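Local structure of 2-dehydro-3-deoxy-d-gluconate/2-dehydro-3-deoxy-phosphogluconate aldolase (4UXD) at residues I163-V168 / M192-L197; L151-I156 / K179-S184. The protein is an aldolase of the dihydrodipicolinate synthetase family, built as a beta/alpha barrel and assembled from four copies of one chain. All blocks are in the same frame, centred on the assembly; numbering follows the deposited sequence.

Contact 1. Residues I163-V168 / M192-L197; sequences IDPETV and MEMLSL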
loop_
_atom_site.group_PDB
_atom_site.type_symbol
_atom_site.label_atom_id
_atom_site.label_comp_id
_atom_site.label_asym_id
_atom_site.label_seq_id
_atom_site.Cartn_x
_atom_site.Cartn_y
_atom_site.Cartn_z
ATOM N N ILE A 163 0.243 -16.076 -3.335
ATOM C CA ILE A 163 -0.617 -17.254 -3.471
ATOM C C ILE A 163 -1.228 -17.525 -2.090
ATOM O O ILE A 163 -0.513 -17.669 -1.098
ATOM C CB ILE A 163 0.167 -18.496 -4.041
ATOM C CG1 ILE A 163 -0.760 -19.713 -4.154
ATOM C CG2 ILE A 163 1.431 -18.780 -3.217
ATOM C CD1 ILE A 163 -0.078 -20.975 -4.659
ATOM N N ASP A 164 -2.551 -17.536 -2.016
ATOM C CA ASP A 164 -3.227 -17.700 -0.724
ATOM C C ASP A 164 -3.022 -19.113 -0.200
ATOM O O ASP A 164 -2.873 -20.049 -0.985
ATOM C CB ASP A 164 -4.726 -17.419 -0.829
ATOM C CG ASP A 164 -5.034 -15.987 -1.166
ATOM O OD1 ASP A 164 -4.141 -15.127 -0.990
ATOM O OD2 ASP A 164 -6.173 -15.721 -1.610
ATOM N N PRO A 165 -3.017 -19.275 1.125
ATOM C CA PRO A 165 -2.984 -20.611 1.728
ATOM C C PRO A 165 -4.046 -21.575 1.190
ATOM O O PRO A 165 -3.773 -22.758 1.011
ATOM C CB PRO A 165 -3.234 -20.323 3.201
ATOM C CG PRO A 165 -2.704 -18.962 3.397
ATOM C CD PRO A 165 -2.943 -18.214 2.144
ATOM N N GLU A 166 -5.248 -21.074 0.966
ATOM C CA GLU A 166 -6.325 -21.882 0.420
ATOM C C GLU A 166 -5.926 -22.456 -0.923
ATOM O O GLU A 166 -6.151 -23.632 -1.193
ATOM C CB GLU A 166 -7.597 -21.043 0.272
ATOM C CG GLU A 166 -8.785 -21.775 -0.335
ATOM C CD GLU A 166 -9.355 -22.854 0.576
ATOM O OE1 GLU A 166 -9.160 -22.774 1.813
ATOM O OE2 GLU A 166 -10.009 -23.783 0.050
ATOM N N THR A 167 -5.340 -21.612 -1.764
ATOM C CA THR A 167 -4.942 -22.021 -3.098
ATOM C C THR A 167 -3.851 -23.093 -3.035
ATOM O O THR A 167 -3.762 -23.956 -3.917
ATOM C CB THR A 167 -4.448 -20.798 -3.920
ATOM O OG1 THR A 167 -5.430 -19.756 -3.857
ATOM C CG2 THR A 167 -4.191 -21.168 -5.380
ATOM N N VAL A 168 -3.026 -23.051 -1.992
ATOM C CA VAL A 168 -1.952 -24.014 -1.869
ATOM C C VAL A 168 -2.545 -25.349 -1.415
ATOM O O VAL A 168 -2.171 -26.410 -1.923
ATOM C CB VAL A 168 -0.875 -23.553 -0.890
ATOM C CG1 VAL A 168 0.278 -24.534 -0.885
ATOM C CG2 VAL A 168 -0.373 -22.187 -1.270
ATOM N N MET A 192 1.744 -19.079 9.674
ATOM C CA MET A 192 1.059 -20.080 10.473
ATOM C C MET A 192 -0.089 -20.722 9.667
ATOM O O MET A 192 -0.339 -21.923 9.799
ATOM C CB MET A 192 0.545 -19.464 11.774
ATOM C CG MET A 192 1.640 -18.917 12.685
ATOM S SD MET A 192 0.999 -18.015 14.110
ATOM C CE MET A 192 0.993 -19.325 15.340
ATOM N N GLU A 193 -0.792 -19.940 8.843
ATOM C CA GLU A 193 -1.776 -20.535 7.929
ATOM C C GLU A 193 -1.102 -21.587 7.062
ATOM O O GLU A 193 -1.640 -22.681 6.911
ATOM C CB GLU A 193 -2.455 -19.490 7.033
ATOM C CG GLU A 193 -3.421 -18.521 7.778
ATOM C CD GLU A 193 -3.985 -17.404 6.872
ATOM O OE1 GLU A 193 -3.198 -16.624 6.293
ATOM O OE2 GLU A 193 -5.209 -17.293 6.735
ATOM N N MET A 194 0.076 -21.265 6.500
ATOM C CA MET A 194 0.811 -22.208 5.653
ATOM C C MET A 194 1.211 -23.454 6.469
ATOM O O MET A 194 1.091 -24.599 5.991
ATOM C CB MET A 194 2.065 -21.564 5.027
ATOM C CG MET A 194 1.830 -20.450 3.980
ATOM S SD MET A 194 0.838 -20.892 2.508
ATOM C CE MET A 194 1.557 -19.853 1.245
ATOM N N LEU A 195 1.673 -23.230 7.699
ATOM C CA LEU A 195 2.029 -24.326 8.601
ATOM C C LEU A 195 0.861 -25.255 8.885
ATOM O O LEU A 195 1.058 -26.429 9.179
ATOM C CB LEU A 195 2.556 -23.786 9.926
ATOM C CG LEU A 195 3.979 -23.222 9.930
ATOM C CD1 LEU A 195 4.255 -22.587 11.297
ATOM C CD2 LEU A 195 5.017 -24.307 9.607
ATOM N N SER A 196 -0.360 -24.732 8.799
ATOM C CA SER A 196 -1.549 -25.555 9.008
ATOM C C SER A 196 -1.736 -26.587 7.884
ATOM O O SER A 196 -2.579 -27.474 7.990
ATOM C CB SER A 196 -2.799 -24.677 9.121
ATOM O OG SER A 196 -3.649 -24.862 8.002
ATOM N N LEU A 197 -0.958 -26.443 6.812
ATOM C CA LEU A 197 -0.958 -27.381 5.690
ATOM C C LEU A 197 0.151 -28.411 5.863
ATOM O O LEU A 197 0.321 -29.307 5.031
ATOM C CB LEU A 197 -0.756 -26.647 4.349
ATOM C CG LEU A 197 -1.686 -25.491 3.975
ATOM C CD1 LEU A 197 -1.232 -24.888 2.667
ATOM C CD2 LEU A 197 -3.130 -25.939 3.869
#

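Contact 2. Residues L151-I156 / K179-S184; sequences LLIYNI and KGVKDS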
loop_
_atom_site.group_PDB
_atom_site.type_symbol
_atom_site.label_atom_id
_atom_site.label_comp_id
_atom_site.label_asym_id
_atom_site.label_seq_id
_atom_site.Cartn_x
_atom_site.Cartn_y
_atom_site.Cartn_z
ATOM N N LEU A 151 7.818 -30.710 -6.479
ATOM C CA LEU A 151 7.766 -29.262 -6.579
ATOM C C LEU A 151 7.373 -28.627 -5.258
ATOM O O LEU A 151 6.437 -29.071 -4.596
ATOM C CB LEU A 151 6.792 -28.838 -7.685
ATOM C CG LEU A 151 6.731 -27.334 -7.960
ATOM C CD1 LEU A 151 6.569 -27.067 -9.424
ATOM C CD2 LEU A 151 5.573 -26.711 -7.194
ATOM N N LEU A 152 8.118 -27.593 -4.886
ATOM C CA LEU A 152 7.783 -26.750 -3.744
ATOM C C LEU A 152 7.267 -25.421 -4.252
ATOM O O LEU A 152 7.935 -24.715 -5.023
ATOM C CB LEU A 152 8.994 -26.558 -2.826
ATOM C CG LEU A 152 9.345 -27.842 -2.059
ATOM C CD1 LEU A 152 10.605 -28.483 -2.622
ATOM C CD2 LEU A 152 9.509 -27.582 -0.581
ATOM N N ILE A 153 6.053 -25.097 -3.835
ATOM C CA ILE A 153 5.482 -23.796 -4.119
ATOM C C ILE A 153 6.227 -22.746 -3.304
ATOM O O ILE A 153 6.656 -22.998 -2.168
ATOM C CB ILE A 153 3.988 -23.778 -3.814
ATOM C CG1 ILE A 153 3.297 -24.772 -4.748
ATOM C CG2 ILE A 153 3.433 -22.366 -3.920
ATOM C CD1 ILE A 153 1.930 -24.376 -5.224
ATOM N N TYR A 154 6.400 -21.583 -3.914
ATOM C CA TYR A 154 7.197 -20.524 -3.330
ATOM C C TYR A 154 6.354 -19.243 -3.223
ATOM O O TYR A 154 5.864 -18.717 -4.220
ATOM C CB TYR A 154 8.444 -20.346 -4.177
ATOM C CG TYR A 154 9.443 -19.296 -3.770
ATOM C CD1 TYR A 154 9.459 -18.730 -2.501
ATOM C CD2 TYR A 154 10.382 -18.856 -4.700
ATOM C CE1 TYR A 154 10.399 -17.744 -2.178
ATOM C CE2 TYR A 154 11.315 -17.895 -4.400
ATOM C CZ TYR A 154 11.326 -17.337 -3.150
ATOM O OH TYR A 154 12.279 -16.372 -2.914
ATOM N N ASN A 155 6.140 -18.774 -2.003
ATOM C CA ASN A 155 5.324 -17.589 -1.827
ATOM C C ASN A 155 6.209 -16.432 -1.403
ATOM O O ASN A 155 6.771 -16.451 -0.323
ATOM C CB ASN A 155 4.198 -17.822 -0.820
ATOM C CG ASN A 155 3.366 -16.560 -0.579
ATOM O OD1 ASN A 155 2.692 -16.058 -1.490
ATOM N ND2 ASN A 155 3.432 -16.030 0.646
ATOM N N ILE A 156 6.326 -15.435 -2.275
ATOM C CA ILE A 156 7.144 -14.270 -1.993
ATOM C C ILE A 156 6.403 -13.024 -2.528
ATOM O O ILE A 156 6.709 -12.527 -3.613
ATOM C CB ILE A 156 8.580 -14.459 -2.596
ATOM C CG1 ILE A 156 9.421 -13.190 -2.473
ATOM C CG2 ILE A 156 8.524 -14.933 -4.064
ATOM C CD1 ILE A 156 10.909 -13.447 -2.464
ATOM N N LYS A 179 5.236 -31.129 -2.903
ATOM C CA LYS A 179 5.879 -31.665 -1.716
ATOM C C LYS A 179 6.115 -30.638 -0.608
ATOM O O LYS A 179 6.660 -30.983 0.433
ATOM C CB LYS A 179 7.215 -32.306 -2.116
ATOM C CG LYS A 179 7.058 -33.598 -2.930
ATOM C CD LYS A 179 6.163 -34.608 -2.202
ATOM C CE LYS A 179 6.145 -35.961 -2.874
ATOM N NZ LYS A 179 5.496 -35.867 -4.188
ATOM N N GLY A 180 5.706 -29.389 -0.816
ATOM C CA GLY A 180 5.871 -28.370 0.207
ATOM C C GLY A 180 5.603 -26.948 -0.254
ATOM O O GLY A 180 5.163 -26.698 -1.384
ATOM N N VAL A 181 5.879 -26.008 0.645
ATOM C CA VAL A 181 5.684 -24.586 0.381
ATOM C C VAL A 181 6.750 -23.774 1.116
ATOM O O VAL A 181 7.141 -24.113 2.223
ATOM C CB VAL A 181 4.293 -24.138 0.788
ATOM C CG1 VAL A 181 4.139 -24.145 2.321
ATOM C CG2 VAL A 181 3.970 -22.776 0.188
ATOM N N LYS A 182 7.279 -22.757 0.443
ATOM C CA LYS A 182 8.295 -21.871 1.007
ATOM C C LYS A 182 7.705 -20.495 1.066
ATOM O O LYS A 182 7.154 -20.038 0.066
ATOM C CB LYS A 182 9.567 -21.821 0.157
ATOM C CG LYS A 182 10.360 -23.088 0.095
ATOM C CD LYS A 182 11.421 -22.974 -0.984
ATOM C CE LYS A 182 12.355 -24.164 -0.985
ATOM N NZ LYS A 182 13.325 -24.080 -2.114
ATOM N N ASP A 183 7.871 -19.825 2.201
ATOM C CA ASP A 183 7.288 -18.506 2.414
ATOM C C ASP A 183 8.301 -17.462 2.890
ATOM O O ASP A 183 8.902 -17.597 3.955
ATOM C CB ASP A 183 6.148 -18.612 3.426
ATOM C CG ASP A 183 5.407 -17.309 3.604
ATOM O OD1 ASP A 183 5.868 -16.454 4.389
ATOM O OD2 ASP A 183 4.355 -17.145 2.960
ATOM N N SER A 184 8.449 -16.402 2.105
ATOM C CA SER A 184 9.357 -15.290 2.424
ATOM C C SER A 184 8.621 -13.978 2.776
ATOM O O SER A 184 9.246 -12.922 2.920
ATOM C CB SER A 184 10.295 -15.041 1.240
ATOM O OG SER A 184 11.110 -16.171 1.007
#

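Contact 1. Residues I163-V168 / M192-L197
P165, in the first turn of helix 165-174, faces M192-L197 on helix 188-195, its CA lying 5.7 Å from the CA of M194. The buried part centres on the thioether of M194, whose chain bends at chi2 (-58°), a turn that carries the sulfur back toward the proline: SD lies 3.9 Å from P165 CA. Its terminal CE goes deeper and meets CG2 of V168 at 3.9 Å, the two side chains crossing at about a right angle. Three residues after M194, L197 brings CD1 to 3.8 Å from V168 CB and 3.7 Å from the carbonyl O of P165. These are neighbouring outer helices of a beta/alpha barrel; I163, just before the first of them, and M194 both touch strand 150-155. No hydrogen bond joins the two segments, so apolar side-chain packing carries the contact. Toward solvent it thins to a single pair: E193 lays its CB against P165 CG at 3.7 Å, while the rest of its extended chain carries OE1 past the same ring corner, 3.8 Å from that CG. I163 O accepts a hydrogen bond from a glycerol molecule bound close to the P165 side chain.

Contact 2. Residues L151-I156 / K179-S184
Two neighbouring parallel strands of the barrel wall, 151-155 and 179-183, form this contact within the beta-alpha-beta unit completed by helix 165-174. Their axes approach to 4.4 Å at an angle of 21°, and five backbone hydrogen bonds join the two segments. I153 sits between two of them, its N bonded to G180 O and its O receiving K182 N at 2.7 Å. N155 likewise gives its N to K182 O, with an almost straight N-H...O geometry, and takes S184 N on its O at 3.0 Å.

On the face carrying I153, V181, N155 and D183, the amide of N155 donates through ND2 to D183 OD2 at 2.7 Å. Both CG atoms stand anti to their own backbone N (chi1 177° and -175°), which sets the side chains alongside each other; the acid oxygen is nevertheless met from above the carboxylate plane. I163 N probably bonds N155 OD1, and S185 OG bonds D183 OD1, which would hold this buried pair from both ends.

L152, Y154 and K182 occupy the other face. L152 lays CD2 over G180, 3.8 Å from its CA. The Y154 ring turns an edge to the second strand, CE1 lying 3.6 Å from S184 OG, while its OH bonds S67 and a glycerol. The extended K182 chain ends in a cation-pi contact with F63; a lysine of the sixth strand thus points into the interior, consistent with the barrels of the dihydrodipicolinate synthetase family.

Overall arrangement
Contact 2 belongs to the inner wall of the barrel and contact 1 to the helical layer outside it; their centres are 10 Å apart. Contact 1 is also largely buried, with four of its six touching residues inside and solvent reaching it at E193. The two share the unit strand 150-155, helix 165-174, strand 178-183, and contact 1 adds the following helix, 188-195. Chemistry changes with depth: backbone hydrogen bonds and a buried amide-carboxylate pair hold the strands, whereas the helices meet through apolar side chains. The layers join directly. I163 CD1 lies 3.8 Å from I153 CG2, and CE of M194 packs 3.9 Å from N155 CB and equally far from V181 CG2.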